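Local coordinates for diguanylate cyclase (Xanthomonas campestris pv. campestris, PDB 5H5O), which binds cyclic GMP through its cyclic nucleotide-binding domain and, as a longer protein with a GGDEF domain, probably makes cyclic di-GMP from GTP, at residues G67-G70 and L71-D75; R115-V118 and R119-N123. All blocks are in the same frame, centred on the assembly; numbering follows the deposited sequence.

Contact 1: G67-G70 and L71-D75. With PCG (cyclic guanosine monophosphate), chain C.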
ATOM      1  N   GLY A  67      12.075  -1.841  -2.441  1.00 20.74           N
ATOM      2  CA  GLY A  67      11.886  -1.761  -3.874  1.00 23.71           C
ATOM      3  C   GLY A  67      10.508  -2.176  -4.355  1.00 21.63           C
ATOM      4  O   GLY A  67      10.265  -2.210  -5.567  1.00 25.77           O
ATOM      5  N   GLU A  68       9.605  -2.479  -3.420  1.00 21.34           N
ATOM      6  CA  GLU A  68       8.248  -2.910  -3.790  1.00 22.95           C
ATOM      7  C   GLU A  68       7.469  -1.798  -4.505  1.00 21.14           C
ATOM      8  O   GLU A  68       6.616  -2.089  -5.333  1.00 26.28           O
ATOM      9  CB  GLU A  68       7.472  -3.489  -2.588  1.00 20.53           C
ATOM     10  CG  GLU A  68       6.839  -2.469  -1.612  1.00 21.96           C
ATOM     11  CD  GLU A  68       7.856  -1.690  -0.780  1.00 33.35           C
ATOM     12  OE1 GLU A  68       9.071  -1.941  -0.913  1.00 36.81           O
ATOM     13  OE2 GLU A  68       7.432  -0.829   0.019  1.00 43.80           O
ATOM     14  N   LEU A  69       7.791  -0.537  -4.206  1.00 22.65           N
ATOM     15  CA  LEU A  69       7.200   0.602  -4.922  1.00 26.20           C
ATOM     16  C   LEU A  69       7.528   0.565  -6.413  1.00 25.18           C
ATOM     17  O   LEU A  69       6.648   0.762  -7.260  1.00 19.79           O
ATOM     18  CB  LEU A  69       7.677   1.941  -4.340  1.00 22.14           C
ATOM     19  CG  LEU A  69       7.400   2.209  -2.858  1.00 30.28           C
ATOM     20  CD1 LEU A  69       7.879   3.609  -2.465  1.00 33.36           C
ATOM     21  CD2 LEU A  69       5.917   2.028  -2.526  1.00 29.40           C
ATOM     22  N   GLY A  70       8.800   0.319  -6.723  1.00 18.31           N
ATOM     23  CA  GLY A  70       9.233   0.180  -8.099  1.00 20.77           C
ATOM     24  C   GLY A  70       8.524  -0.979  -8.772  1.00 25.63           C
ATOM     25  O   GLY A  70       8.166  -0.930  -9.948  1.00 35.81           O
ATOM     26  N   LEU A  71       8.302  -2.030  -8.006  1.00 26.18           N
ATOM     27  CA  LEU A  71       7.634  -3.214  -8.512  1.00 21.52           C
ATOM     28  C   LEU A  71       6.153  -2.944  -8.824  1.00 27.63           C
ATOM     29  O   LEU A  71       5.648  -3.367  -9.856  1.00 24.79           O
ATOM     30  CB  LEU A  71       7.754  -4.329  -7.487  1.00 22.57           C
ATOM     31  CG  LEU A  71       7.085  -5.665  -7.831  1.00 33.33           C
ATOM     32  CD1 LEU A  71       7.889  -6.421  -8.875  1.00 36.53           C
ATOM     33  CD2 LEU A  71       6.895  -6.504  -6.577  1.00 31.58           C
ATOM     34  N   LEU A  72       5.476  -2.216  -7.937  1.00 22.26           N
ATOM     35  CA  LEU A  72       4.014  -2.141  -7.943  1.00 23.47           C
ATOM     36  C   LEU A  72       3.435  -0.935  -8.698  1.00 36.61           C
ATOM     37  O   LEU A  72       2.264  -0.930  -9.093  1.00 35.16           O
ATOM     38  CB  LEU A  72       3.511  -2.119  -6.506  1.00 21.76           C
ATOM     39  CG  LEU A  72       3.723  -3.431  -5.745  1.00 30.60           C
ATOM     40  CD1 LEU A  72       3.465  -3.269  -4.247  1.00 25.32           C
ATOM     41  CD2 LEU A  72       2.853  -4.530  -6.352  1.00 27.23           C
ATOM     42  N   ILE A  73       4.261   0.085  -8.886  1.00 33.10           N
ATOM     43  CA  ILE A  73       3.822   1.356  -9.435  1.00 27.20           C
ATOM     44  C   ILE A  73       4.568   1.626 -10.729  1.00 36.42           C
ATOM     45  O   ILE A  73       5.765   1.863 -10.716  1.00 35.92           O
ATOM     46  CB  ILE A  73       4.133   2.465  -8.439  1.00 24.22           C
ATOM     47  CG1 ILE A  73       3.529   2.101  -7.084  1.00 20.05           C
ATOM     48  CG2 ILE A  73       3.611   3.831  -8.915  1.00 24.04           C
ATOM     49  CD1 ILE A  73       4.051   2.974  -5.983  1.00 24.53           C
ATOM     50  N   GLY A  74       3.861   1.581 -11.851  1.00 39.94           N
ATOM     51  CA  GLY A  74       4.489   1.827 -13.137  1.00 42.13           C
ATOM     52  C   GLY A  74       5.121   3.205 -13.219  1.00 37.56           C
ATOM     53  O   GLY A  74       4.557   4.185 -12.724  1.00 27.33           O
ATOM     54  N   ASP A  75       6.298   3.269 -13.842  1.00 47.71           N
ATOM     55  CA  ASP A  75       7.049   4.513 -14.021  1.00 57.32           C
ATOM     56  C   ASP A  75       7.416   5.206 -12.712  1.00 59.16           C
ATOM     57  O   ASP A  75       7.670   6.409 -12.695  1.00 57.76           O
ATOM     58  CB  ASP A  75       6.302   5.475 -14.945  1.00 66.62           C
ATOM     59  CG  ASP A  75       5.792   4.794 -16.194  1.00 70.93           C
ATOM     60  OD1 ASP A  75       6.592   4.568 -17.129  1.00 66.54           O
ATOM     61  OD2 ASP A  75       4.586   4.475 -16.235  1.00 78.56           O
TER
HETATM   62  PA  PCG C 201      11.803   2.055  -4.213  1.00 64.75           P
HETATM   63  O1A PCG C 201      11.747   0.973  -5.238  1.00 64.75           O
HETATM   64  O2A PCG C 201      11.278   3.456  -4.217  1.00 64.75           O
HETATM   65  O5' PCG C 201      13.091   1.974  -4.005  1.00 64.75           O
HETATM   66  C5' PCG C 201      13.579   2.671  -2.855  1.00 64.75           C
HETATM   67  C4' PCG C 201      12.901   1.966  -1.711  1.00 64.75           C
HETATM   68  O4' PCG C 201      13.088   2.377  -0.380  1.00 64.75           O
HETATM   69  C3' PCG C 201      11.414   1.933  -1.885  1.00 64.75           C
HETATM   70  O3' PCG C 201      11.098   1.329  -3.168  1.00 64.75           O
HETATM   71  C2' PCG C 201      11.022   1.221  -0.619  1.00 64.75           C
HETATM   72  O2' PCG C 201      10.923  -0.203  -0.691  1.00 64.75           O
HETATM   73  C1' PCG C 201      12.158   1.587   0.350  1.00 64.75           C
HETATM   74  N9  PCG C 201      12.033   2.514   1.524  1.00 64.75           N
HETATM   75  C8  PCG C 201      12.504   2.255   2.750  1.00 64.75           C
HETATM   76  N7  PCG C 201      12.245   3.261   3.603  1.00 64.75           N
HETATM   77  C5  PCG C 201      11.595   4.198   2.938  1.00 64.75           C
HETATM   78  C6  PCG C 201      11.017   5.531   3.253  1.00 64.75           C
HETATM   79  O6  PCG C 201      11.112   5.977   4.402  1.00 64.75           O
HETATM   80  N1  PCG C 201      10.391   6.228   2.265  1.00 64.75           N
HETATM   81  C2  PCG C 201      10.281   5.749   1.003  1.00 64.75           C
HETATM   82  N2  PCG C 201       9.650   6.489   0.068  1.00 64.75           N
HETATM   83  N3  PCG C 201      10.796   4.516   0.637  1.00 64.75           N
HETATM   84  C4  PCG C 201      11.445   3.722   1.551  1.00 64.75           C
HETATM   85  O   HOH W   1       7.956   0.920 -11.822  1.00 28.35           O
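L71, L72 and I73 return their amides to the carbonyls of G67, E68 and L69 in three successive i to i+4 bonds, with L71 N 3.1 Å from G67 O, closing the short helix 68-72, which G67 caps and the chain leaves at I73. G67 occupies the N-cap position with a positive phi of 89°, where a CB would collide with the preceding carbonyl. Its amide N donates to O2' of cyclic GMP at 2.7 Å, and the same ribose hydroxyl donates to E68 OE1 at 2.5 Å. E68 reaches the sugar because CG sits between the backbone N and carbonyl carbon (chi1 80°) and the chain then bends at chi2 (-70°). The phosphate meets G70 and L69: G70 N makes a weak bond to O1A at 3.4 Å, while CB of L69 packs against O3'. L69 and I73 run side by side, L69 CD2 meeting I73 CD1 at 4.0 Å. A water lies 2.6 Å from both G70 O and I73 O and can bridge them at the C-terminal end of the helix. This is the short phosphate-binding helix of the cyclic nucleotide-binding fold. It follows strand 65-66; L71 and L72 pack on F98 of helix 95-104, E68 and L71 touch M39 of strand 39-44, and L72 also meets I117 of the second subunit.

Contact 2: R115-V118 and R119-N123. With PCG (cyclic guanosine monophosphate), chain C.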
ATOM      1  N   ARG A 115       0.851  -5.720   4.655  1.00 24.60           N
ATOM      2  CA  ARG A 115       2.007  -5.349   5.450  1.00 28.79           C
ATOM      3  C   ARG A 115       2.833  -4.250   4.781  1.00 24.74           C
ATOM      4  O   ARG A 115       3.374  -3.397   5.463  1.00 26.39           O
ATOM      5  CB  ARG A 115       2.890  -6.561   5.768  1.00 26.66           C
ATOM      6  CG  ARG A 115       2.221  -7.607   6.633  1.00 31.26           C
ATOM      7  CD  ARG A 115       3.245  -8.307   7.552  1.00 43.15           C
ATOM      8  NE  ARG A 115       4.566  -8.442   6.937  1.00 30.43           N
ATOM      9  CZ  ARG A 115       4.836  -9.278   5.941  1.00 26.42           C
ATOM     10  NH1 ARG A 115       3.866 -10.036   5.438  1.00 25.29           N
ATOM     11  NH2 ARG A 115       6.063  -9.332   5.430  1.00 31.21           N
ATOM     12  N   SER A 116       2.909  -4.257   3.454  1.00 24.57           N
ATOM     13  CA  SER A 116       3.605  -3.192   2.735  1.00 26.64           C
ATOM     14  C   SER A 116       2.997  -1.810   2.987  1.00 28.24           C
ATOM     15  O   SER A 116       3.712  -0.845   3.280  1.00 27.57           O
ATOM     16  CB  SER A 116       3.586  -3.469   1.228  1.00 29.26           C
ATOM     17  OG  SER A 116       4.453  -4.534   0.905  1.00 42.22           O
ATOM     18  N   ILE A 117       1.677  -1.717   2.832  1.00 32.38           N
ATOM     19  CA  ILE A 117       0.955  -0.459   3.049  1.00 27.36           C
ATOM     20  C   ILE A 117       1.242   0.146   4.427  1.00 27.85           C
ATOM     21  O   ILE A 117       1.530   1.332   4.530  1.00 30.75           O
ATOM     22  CB  ILE A 117      -0.554  -0.653   2.884  1.00 32.18           C
ATOM     23  CG1 ILE A 117      -0.880  -0.845   1.408  1.00 23.61           C
ATOM     24  CG2 ILE A 117      -1.323   0.560   3.429  1.00 29.74           C
ATOM     25  CD1 ILE A 117      -2.214  -1.534   1.165  1.00 23.39           C
ATOM     26  N   VAL A 118       1.177  -0.678   5.471  1.00 26.54           N
ATOM     27  CA  VAL A 118       1.509  -0.226   6.811  1.00 28.52           C
ATOM     28  C   VAL A 118       2.930   0.346   6.853  1.00 41.18           C
ATOM     29  O   VAL A 118       3.144   1.442   7.365  1.00 39.15           O
ATOM     30  CB  VAL A 118       1.396  -1.352   7.848  1.00 31.35           C
ATOM     31  CG1 VAL A 118       1.836  -0.838   9.211  1.00 34.21           C
ATOM     32  CG2 VAL A 118      -0.040  -1.902   7.909  1.00 32.44           C
ATOM     33  N   ARG A 119       3.890  -0.384   6.286  1.00 36.63           N
ATOM     34  CA  ARG A 119       5.277   0.063   6.288  1.00 46.76           C
ATOM     35  C   ARG A 119       5.407   1.402   5.559  1.00 40.17           C
ATOM     36  O   ARG A 119       6.029   2.332   6.063  1.00 41.63           O
ATOM     37  CB  ARG A 119       6.192  -0.999   5.655  1.00 59.57           C
ATOM     38  CG  ARG A 119       7.672  -0.877   6.041  1.00 71.34           C
ATOM     39  CD  ARG A 119       8.595  -1.540   5.009  1.00 74.26           C
ATOM     40  NE  ARG A 119       8.550  -0.834   3.730  1.00 78.78           N
ATOM     41  CZ  ARG A 119       9.581  -0.672   2.904  1.00 75.20           C
ATOM     42  NH1 ARG A 119      10.779  -1.174   3.201  1.00 76.24           N
ATOM     43  NH2 ARG A 119       9.407  -0.001   1.772  1.00 63.07           N
ATOM     44  N   VAL A 120       4.782   1.502   4.392  1.00 42.80           N
ATOM     45  CA  VAL A 120       4.923   2.667   3.527  1.00 43.20           C
ATOM     46  C   VAL A 120       4.224   3.917   4.070  1.00 50.64           C
ATOM     47  O   VAL A 120       4.714   5.034   3.897  1.00 43.15           O
ATOM     48  CB  VAL A 120       4.466   2.343   2.091  1.00 46.89           C
ATOM     49  CG1 VAL A 120       4.418   3.599   1.227  1.00 52.75           C
ATOM     50  CG2 VAL A 120       5.419   1.321   1.480  1.00 53.42           C
ATOM     51  N   VAL A 121       3.087   3.736   4.733  1.00 69.79           N
ATOM     52  CA  VAL A 121       2.419   4.866   5.369  1.00 75.07           C
ATOM     53  C   VAL A 121       3.271   5.359   6.538  1.00 74.75           C
ATOM     54  O   VAL A 121       3.267   6.548   6.872  1.00 76.90           O
ATOM     55  CB  VAL A 121       0.979   4.512   5.796  1.00 74.70           C
ATOM     56  CG1 VAL A 121       0.392   5.578   6.725  1.00 75.40           C
ATOM     57  CG2 VAL A 121       0.116   4.345   4.555  1.00 79.81           C
ATOM     58  N   ASN A 122       4.045   4.444   7.111  1.00 58.78           N
ATOM     59  CA  ASN A 122       4.976   4.781   8.178  1.00 71.06           C
ATOM     60  C   ASN A 122       6.396   5.039   7.663  1.00 75.32           C
ATOM     61  O   ASN A 122       7.365   4.847   8.394  1.00 77.21           O
ATOM     62  CB  ASN A 122       5.002   3.672   9.235  1.00 72.47           C
ATOM     63  CG  ASN A 122       3.703   3.573  10.011  1.00 76.84           C
ATOM     64  OD1 ASN A 122       2.903   4.507  10.026  1.00 84.52           O
ATOM     65  ND2 ASN A 122       3.489   2.438  10.662  1.00 74.73           N
ATOM     66  N   ASN A 123       6.515   5.491   6.416  1.00 69.22           N
ATOM     67  CA  ASN A 123       7.830   5.759   5.828  1.00 73.55           C
ATOM     68  C   ASN A 123       8.059   7.204   5.361  1.00 80.73           C
ATOM     69  O   ASN A 123       7.462   8.137   5.894  1.00 78.49           O
ATOM     70  CB  ASN A 123       8.141   4.764   4.702  1.00 69.11           C
ATOM     71  CG  ASN A 123       7.760   5.284   3.333  1.00 62.90           C
ATOM     72  OD1 ASN A 123       7.924   4.594   2.329  1.00 51.05           O
ATOM     73  ND2 ASN A 123       7.249   6.508   3.285  1.00 66.82           N
TER
HETATM   74  PA  PCG C 201      11.803   2.055  -4.213  1.00 64.75           P
HETATM   75  O1A PCG C 201      11.747   0.973  -5.238  1.00 64.75           O
HETATM   76  O2A PCG C 201      11.278   3.456  -4.217  1.00 64.75           O
HETATM   77  O5' PCG C 201      13.091   1.974  -4.005  1.00 64.75           O
HETATM   78  C5' PCG C 201      13.579   2.671  -2.855  1.00 64.75           C
HETATM   79  C4' PCG C 201      12.901   1.966  -1.711  1.00 64.75           C
HETATM   80  O4' PCG C 201      13.088   2.377  -0.380  1.00 64.75           O
HETATM   81  C3' PCG C 201      11.414   1.933  -1.885  1.00 64.75           C
HETATM   82  O3' PCG C 201      11.098   1.329  -3.168  1.00 64.75           O
HETATM   83  C2' PCG C 201      11.022   1.221  -0.619  1.00 64.75           C
HETATM   84  O2' PCG C 201      10.923  -0.203  -0.691  1.00 64.75           O
HETATM   85  C1' PCG C 201      12.158   1.587   0.350  1.00 64.75           C
HETATM   86  N9  PCG C 201      12.033   2.514   1.524  1.00 64.75           N
HETATM   87  C8  PCG C 201      12.504   2.255   2.750  1.00 64.75           C
HETATM   88  N7  PCG C 201      12.245   3.261   3.603  1.00 64.75           N
HETATM   89  C5  PCG C 201      11.595   4.198   2.938  1.00 64.75           C
HETATM   90  C6  PCG C 201      11.017   5.531   3.253  1.00 64.75           C
HETATM   91  O6  PCG C 201      11.112   5.977   4.402  1.00 64.75           O
HETATM   92  N1  PCG C 201      10.391   6.228   2.265  1.00 64.75           N
HETATM   93  C2  PCG C 201      10.281   5.749   1.003  1.00 64.75           C
HETATM   94  N2  PCG C 201       9.650   6.489   0.068  1.00 64.75           N
HETATM   95  N3  PCG C 201      10.796   4.516   0.637  1.00 64.75           N
HETATM   96  C4  PCG C 201      11.445   3.722   1.551  1.00 64.75           C
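The C-terminal turns of helix 106-121, which follows the cyclic nucleotide-binding beta-roll, carry this local helical contact and bring R119 to the ligand. Four i to i+4 bonds hold it, from R119 N to R115 O at 3.2 Å through to N122 N on V118 O at 3.1 Å, where the helix ends. On one flank CG2 of I117 packs against CG2 of V121 at 4.2 Å; on another, V118 and N122 lie alongside, with V118 CG1 beside the amide nitrogen ND2. R119 extends from the helix with CG opposite its backbone N (chi1 -159°) and bends at chi3, which turns the guanidinium edge to the ribose. Its NH2 makes a weak hydrogen bond to O2' of cyclic GMP at 2.9 Å and also forms a salt bridge with E68, a pairing that probably steadies the guanidinium beside the sugar. N123, just past the helix, belongs to the cyclic GMP pocket, though the details of its side chain are doubtful. R115 points elsewhere, to a salt bridge with E10 of helix 8-17. V120 leans on E68 and L69 of helix 68-72, and S116 and R119 touch F65 of strand 65-66, while I117 meets I117 of the second subunit and V121 meets its I73.

Overall arrangement
The touching residues of contact 1 are all buried beside the beta-roll, whereas contact 2 is partly exposed at the end of a long helix that also faces the second subunit. Both are single helical stretches, yet they treat cyclic GMP differently: 67-75 offers backbone amides and the E68 carboxylate, the amide bond to the phosphate being weak, while 115-123 brings a cationic side chain to the same ribose hydroxyl. The two helices also join directly, by a charged pair beside the sugar and by apolar packing next to it. Each also packs on the partner subunit's copy of the other, which places the nucleotide site close to the dimer interface.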